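Local coordinates for protein putative SnoaL-like polyketide cyclase (Jannaschia sp., PDB 3KKG) that is of unconfirmed function but, as a SnoaL-like member of the NTF2 clan, probably acts as a polyketide cyclase or a related small-molecule enzyme, at residues 11-19 with 115-124. Numbering follows the deposited sequence. Where two conformers were deposited one is given.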
ATOM      1  N   ASN A  11      -6.913 -19.280   2.631  1.00 17.69           N
ATOM      2  CA  ASN A  11      -6.896 -18.035   1.867  1.00 16.29           C
ATOM      3  C   ASN A  11      -5.451 -17.645   1.603  1.00 16.52           C
ATOM      4  O   ASN A  11      -5.106 -17.209   0.483  1.00 17.17           O
ATOM      5  CB  ASN A  11      -7.597 -16.960   2.662  1.00 15.28           C
ATOM      6  CG  ASN A  11      -9.128 -17.004   2.524  1.00 19.07           C
ATOM      7  OD1 ASN A  11      -9.680 -17.726   1.705  1.00 19.62           O
ATOM      8  ND2 ASN A  11      -9.800 -16.168   3.344  1.00 18.18           N
ATOM      9  N   VAL A  12      -4.601 -17.740   2.647  1.00 16.99           N
ATOM     10  CA  VAL A  12      -3.181 -17.397   2.481  1.00 16.21           C
ATOM     11  C   VAL A  12      -2.477 -18.303   1.481  1.00 16.21           C
ATOM     12  O   VAL A  12      -1.694 -17.861   0.630  1.00 16.53           O
ATOM     13  CB  VAL A  12      -2.448 -17.359   3.849  1.00 15.59           C
ATOM     14  CG1 VAL A  12      -0.932 -17.243   3.639  1.00 18.12           C
ATOM     15  CG2 VAL A  12      -2.943 -16.132   4.680  1.00 17.74           C
ATOM     16  N   GLU A  13      -2.724 -19.595   1.650  1.00 16.17           N
ATOM     17  CA  GLU A  13      -2.094 -20.550   0.737  1.00 17.47           C
ATOM     18  C   GLU A  13      -2.458 -20.249  -0.721  1.00 17.36           C
ATOM     19  O   GLU A  13      -1.600 -20.246  -1.644  1.00 18.06           O
ATOM     20  CB  GLU A  13      -2.454 -21.983   1.127  1.00 18.35           C
ATOM     21  CG  GLU A  13      -1.847 -22.421   2.490  1.00 23.08           C
ATOM     22  CD  GLU A  13      -2.204 -23.861   2.881  1.00 27.37           C
ATOM     23  OE1 GLU A  13      -2.435 -24.675   1.965  1.00 38.02           O
ATOM     24  OE2 GLU A  13      -2.162 -24.186   4.081  1.00 30.63           O
ATOM     25  N   THR A  14      -3.728 -20.000  -0.952  1.00 16.68           N
ATOM     26  CA  THR A  14      -4.211 -19.671  -2.293  1.00 16.16           C
ATOM     27  C   THR A  14      -3.566 -18.392  -2.821  1.00 15.21           C
ATOM     28  O   THR A  14      -3.070 -18.375  -3.965  1.00 18.85           O
ATOM     29  CB  THR A  14      -5.737 -19.600  -2.288  1.00 18.93           C
ATOM     30  OG1 THR A  14      -6.246 -20.918  -2.033  1.00 19.14           O
ATOM     31  CG2 THR A  14      -6.325 -18.997  -3.608  1.00 18.69           C
ATOM     32  N   VAL A  15      -3.542 -17.338  -2.016  1.00 16.67           N
ATOM     33  CA  VAL A  15      -2.939 -16.088  -2.462  1.00 16.04           C
ATOM     34  C   VAL A  15      -1.439 -16.193  -2.717  1.00 17.03           C
ATOM     35  O   VAL A  15      -0.898 -15.644  -3.689  1.00 17.76           O
ATOM     36  CB  VAL A  15      -3.221 -14.954  -1.444  1.00 17.93           C
ATOM     37  CG1 VAL A  15      -2.269 -13.830  -1.655  1.00 19.26           C
ATOM     38  CG2 VAL A  15      -4.694 -14.557  -1.534  1.00 19.86           C
ATOM     39  N   LEU A  16      -0.738 -16.937  -1.859  1.00 16.89           N
ATOM     40  CA  LEU A  16       0.711 -16.999  -2.003  1.00 17.06           C
ATOM     41  C   LEU A  16       1.165 -17.682  -3.321  1.00 16.75           C
ATOM     42  O   LEU A  16       2.279 -17.436  -3.813  1.00 17.35           O
ATOM     43  CB  LEU A  16       1.396 -17.594  -0.772  1.00 16.69           C
ATOM     44  CG  LEU A  16       1.544 -16.631   0.394  1.00 17.12           C
ATOM     45  CD1 LEU A  16       2.095 -17.384   1.630  1.00 17.67           C
ATOM     46  CD2 LEU A  16       2.404 -15.424   0.027  1.00 20.41           C
ATOM     47  N   ARG A  17       0.306 -18.520  -3.895  1.00 17.51           N
ATOM     48  CA  ARG A  17       0.601 -19.107  -5.207  1.00 17.34           C
ATOM     49  C   ARG A  17       0.811 -18.033  -6.252  1.00 17.52           C
ATOM     50  O   ARG A  17       1.609 -18.215  -7.176  1.00 17.89           O
ATOM     51  CB  ARG A  17      -0.514 -20.042  -5.661  1.00 20.32           C
ATOM     52  CG  ARG A  17      -0.723 -21.222  -4.793  1.00 21.09           C
ATOM     53  CD  ARG A  17      -1.716 -22.228  -5.374  1.00 25.40           C
ATOM     54  NE  ARG A  17      -1.238 -22.757  -6.655  1.00 28.43           N
ATOM     55  CZ  ARG A  17      -1.998 -23.004  -7.717  1.00 33.41           C
ATOM     56  NH1 ARG A  17      -3.308 -22.780  -7.705  1.00 37.35           N
ATOM     57  NH2 ARG A  17      -1.435 -23.501  -8.813  1.00 29.90           N
ATOM     58  N   LEU A  18       0.164 -16.870  -6.076  1.00 16.69           N
ATOM     59  CA  LEU A  18       0.291 -15.787  -7.034  1.00 16.89           C
ATOM     60  C   LEU A  18       1.655 -15.112  -7.009  1.00 17.11           C
ATOM     61  O   LEU A  18       1.988 -14.346  -7.898  1.00 20.21           O
ATOM     62  CB  LEU A  18      -0.791 -14.738  -6.776  1.00 17.61           C
ATOM     63  CG  LEU A  18      -2.237 -15.244  -6.876  1.00 18.50           C
ATOM     64  CD1 LEU A  18      -3.255 -14.220  -6.409  1.00 20.06           C
ATOM     65  CD2 LEU A  18      -2.513 -15.713  -8.358  1.00 18.42           C
ATOM     66  N   PHE A  19       2.454 -15.427  -6.003  1.00 16.80           N
ATOM     67  CA  PHE A  19       3.788 -14.881  -5.851  1.00 16.91           C
ATOM     68  C   PHE A  19       4.876 -15.889  -6.257  1.00 19.30           C
ATOM     69  O   PHE A  19       6.056 -15.571  -6.144  1.00 18.68           O
ATOM     70  CB  PHE A  19       4.024 -14.352  -4.431  1.00 18.07           C
ATOM     71  CG  PHE A  19       3.128 -13.169  -4.118  1.00 17.71           C
ATOM     72  CD1 PHE A  19       1.814 -13.359  -3.716  1.00 17.98           C
ATOM     73  CD2 PHE A  19       3.567 -11.900  -4.397  1.00 21.25           C
ATOM     74  CE1 PHE A  19       0.999 -12.268  -3.508  1.00 18.76           C
ATOM     75  CE2 PHE A  19       2.735 -10.786  -4.168  1.00 24.59           C
ATOM     76  CZ  PHE A  19       1.454 -11.000  -3.753  1.00 21.57           C
ATOM     77  N   THR A 115       0.099  -5.701  -1.714  1.00 16.97           N
ATOM     78  CA  THR A 115      -1.043  -6.197  -2.476  1.00 17.52           C
ATOM     79  C   THR A 115      -2.112  -6.582  -1.490  1.00 16.41           C
ATOM     80  O   THR A 115      -1.808  -7.345  -0.541  1.00 17.24           O
ATOM     81  CB  THR A 115      -0.628  -7.369  -3.400  1.00 17.55           C
ATOM     82  OG1 THR A 115       0.633  -7.036  -4.045  1.00 19.48           O
ATOM     83  CG2 THR A 115      -1.668  -7.669  -4.432  1.00 19.02           C
ATOM     84  N   LEU A 116      -3.329  -6.121  -1.726  1.00 17.18           N
ATOM     85  CA  LEU A 116      -4.424  -6.298  -0.789  1.00 17.45           C
ATOM     86  C   LEU A 116      -5.488  -7.107  -1.501  1.00 17.36           C
ATOM     87  O   LEU A 116      -6.134  -6.612  -2.459  1.00 17.27           O
ATOM     88  CB  LEU A 116      -4.931  -4.918  -0.351  1.00 18.31           C
ATOM     89  CG  LEU A 116      -3.814  -4.049   0.253  1.00 20.32           C
ATOM     90  CD1 LEU A 116      -3.655  -2.780  -0.516  1.00 25.54           C
ATOM     91  CD2 LEU A 116      -4.067  -3.764   1.690  1.00 22.59           C
ATOM     92  N   PHE A 117      -5.700  -8.341  -1.071  1.00 17.43           N
ATOM     93  CA  PHE A 117      -6.621  -9.262  -1.717  1.00 16.91           C
ATOM     94  C   PHE A 117      -7.902  -9.386  -0.920  1.00 17.28           C
ATOM     95  O   PHE A 117      -7.876  -9.392   0.330  1.00 18.09           O
ATOM     96  CB  PHE A 117      -5.972 -10.662  -1.777  1.00 16.84           C
ATOM     97  CG  PHE A 117      -4.750 -10.708  -2.660  1.00 17.75           C
ATOM     98  CD1 PHE A 117      -4.863 -11.011  -3.996  1.00 18.84           C
ATOM     99  CD2 PHE A 117      -3.477 -10.531  -2.138  1.00 17.08           C
ATOM    100  CE1 PHE A 117      -3.735 -11.079  -4.813  1.00 17.79           C
ATOM    101  CE2 PHE A 117      -2.349 -10.617  -2.962  1.00 19.48           C
ATOM    102  CZ  PHE A 117      -2.482 -10.935  -4.296  1.00 18.39           C
ATOM    103  N   THR A 118      -9.003  -9.553  -1.637  1.00 17.04           N
ATOM    104  CA  THR A 118     -10.277  -9.967  -1.050  1.00 18.00           C
ATOM    105  C   THR A 118     -10.676 -11.276  -1.704  1.00 18.23           C
ATOM    106  O   THR A 118     -10.560 -11.440  -2.937  1.00 18.67           O
ATOM    107  CB  THR A 118     -11.357  -8.923  -1.310  1.00 20.82           C
ATOM    108  OG1 THR A 118     -10.870  -7.651  -0.855  1.00 21.62           O
ATOM    109  CG2 THR A 118     -12.645  -9.231  -0.546  1.00 21.27           C
ATOM    110  N   LEU A 119     -11.095 -12.222  -0.861  1.00 17.29           N
ATOM    111  CA  LEU A 119     -11.549 -13.506  -1.345  1.00 18.10           C
ATOM    112  C   LEU A 119     -13.032 -13.720  -1.002  1.00 20.65           C
ATOM    113  O   LEU A 119     -13.583 -13.052  -0.132  1.00 19.02           O
ATOM    114  CB  LEU A 119     -10.698 -14.640  -0.748  1.00 18.52           C
ATOM    115  CG  LEU A 119      -9.193 -14.678  -1.057  1.00 18.80           C
ATOM    116  CD1 LEU A 119      -8.373 -13.939   0.006  1.00 18.92           C
ATOM    117  CD2 LEU A 119      -8.686 -16.132  -1.316  1.00 19.76           C
ATOM    118  N   ALA A 120     -13.663 -14.633  -1.727  1.00 18.93           N
ATOM    119  CA  ALA A 120     -15.003 -15.109  -1.400  1.00 18.58           C
ATOM    120  C   ALA A 120     -15.043 -16.589  -1.734  1.00 19.30           C
ATOM    121  O   ALA A 120     -14.685 -16.966  -2.852  1.00 19.96           O
ATOM    122  CB  ALA A 120     -16.073 -14.365  -2.212  1.00 20.09           C
ATOM    123  N   ASP A 121     -15.450 -17.403  -0.759  1.00 20.87           N
ATOM    124  CA  ASP A 121     -15.574 -18.842  -0.955  1.00 20.99           C
ATOM    125  C   ASP A 121     -14.336 -19.441  -1.604  1.00 18.56           C
ATOM    126  O   ASP A 121     -14.412 -20.248  -2.536  1.00 21.05           O
ATOM    127  CB  ASP A 121     -16.860 -19.133  -1.745  1.00 22.74           C
ATOM    128  CG  ASP A 121     -18.101 -18.653  -1.006  1.00 28.11           C
ATOM    129  OD1 ASP A 121     -18.171 -18.801   0.236  1.00 31.39           O
ATOM    130  OD2 ASP A 121     -19.001 -18.090  -1.661  1.00 38.33           O
ATOM    131  N   GLY A 122     -13.170 -18.993  -1.128  1.00 20.08           N
ATOM    132  CA  GLY A 122     -11.900 -19.581  -1.548  1.00 20.40           C
ATOM    133  C   GLY A 122     -11.258 -19.052  -2.831  1.00 20.42           C
ATOM    134  O   GLY A 122     -10.198 -19.521  -3.204  1.00 21.98           O
ATOM    135  N   GLN A 123     -11.933 -18.120  -3.511  0.50 18.55           N
ATOM    136  CA  GLN A 123     -11.460 -17.564  -4.774  0.50 19.55           C
ATOM    137  C   GLN A 123     -11.161 -16.078  -4.558  0.50 18.73           C
ATOM    138  O   GLN A 123     -11.807 -15.419  -3.738  0.50 18.05           O
ATOM    139  CB  GLN A 123     -12.530 -17.719  -5.870  0.50 19.68           C
ATOM    140  CG  GLN A 123     -13.133 -19.109  -6.011  0.50 21.28           C
ATOM    141  CD  GLN A 123     -14.220 -19.164  -7.085  0.50 20.76           C
ATOM    142  OE1 GLN A 123     -15.427 -19.141  -6.787  0.50 22.73           O
ATOM    143  NE2 GLN A 123     -13.798 -19.234  -8.333  0.50 24.10           N
ATOM    144  N   VAL A 124     -10.177 -15.556  -5.284  1.00 19.70           N
ATOM    145  CA  VAL A 124      -9.836 -14.153  -5.215  1.00 18.77           C
ATOM    146  C   VAL A 124     -10.790 -13.337  -6.089  1.00 19.33           C
ATOM    147  O   VAL A 124     -10.943 -13.602  -7.311  1.00 19.11           O
ATOM    148  CB  VAL A 124      -8.383 -13.921  -5.660  1.00 18.48           C
ATOM    149  CG1 VAL A 124      -8.046 -12.433  -5.692  1.00 20.84           C
ATOM    150  CG2 VAL A 124      -7.396 -14.671  -4.775  1.00 20.82           C
TER
HETATM  151  O   HOH W   1     -12.379 -17.582   1.292  1.00 24.19           O
HETATM  152  O   HOH W   2      -8.835 -21.003  -1.470  1.00 27.19           O
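V15 sits over one face of the F117 ring, a CH-pi contact at the centre of the packing between helix 6-16 and the hairpin of strands 108-120 and 123-131. Followed outward, F117 first meets V15 CG2 at CB and again at CG; CD2 and CE2 each lie 3.5 Å from V15 CG1, which stands 3.4 Å above the ring plane, offset toward this rim. Across the ring, but on the same side of its plane, CE1 meets L18 CD1 obliquely, 3.6 Å away. The CE2-CZ end meets the F19 ring at its edge, F117 CE2 to F19 CE1 being 3.8 Å. V15 can serve several partners because chi1 (162°) sets CG1 anti to the backbone N, above the ring, while CG2 reaches L119 CD1 and V124 CG2. Toward the type I' turn A120-Q123 the N11 amide slides past L119 (N11 OD1 to L119 CD2 3.6 Å), and two waters add polar bridges. One donates to N11 OD1 and accepts from G122 N; the other, donating to G122 O, also bonds T14 OG1, itself held by Q10 O. N11 ND2 bonds G82 O and D83 OD1, tying a second hairpin turn to the helix. An N-terminal helix laid across a curved sheet is characteristic of the NTF2-like alpha+beta cone fold.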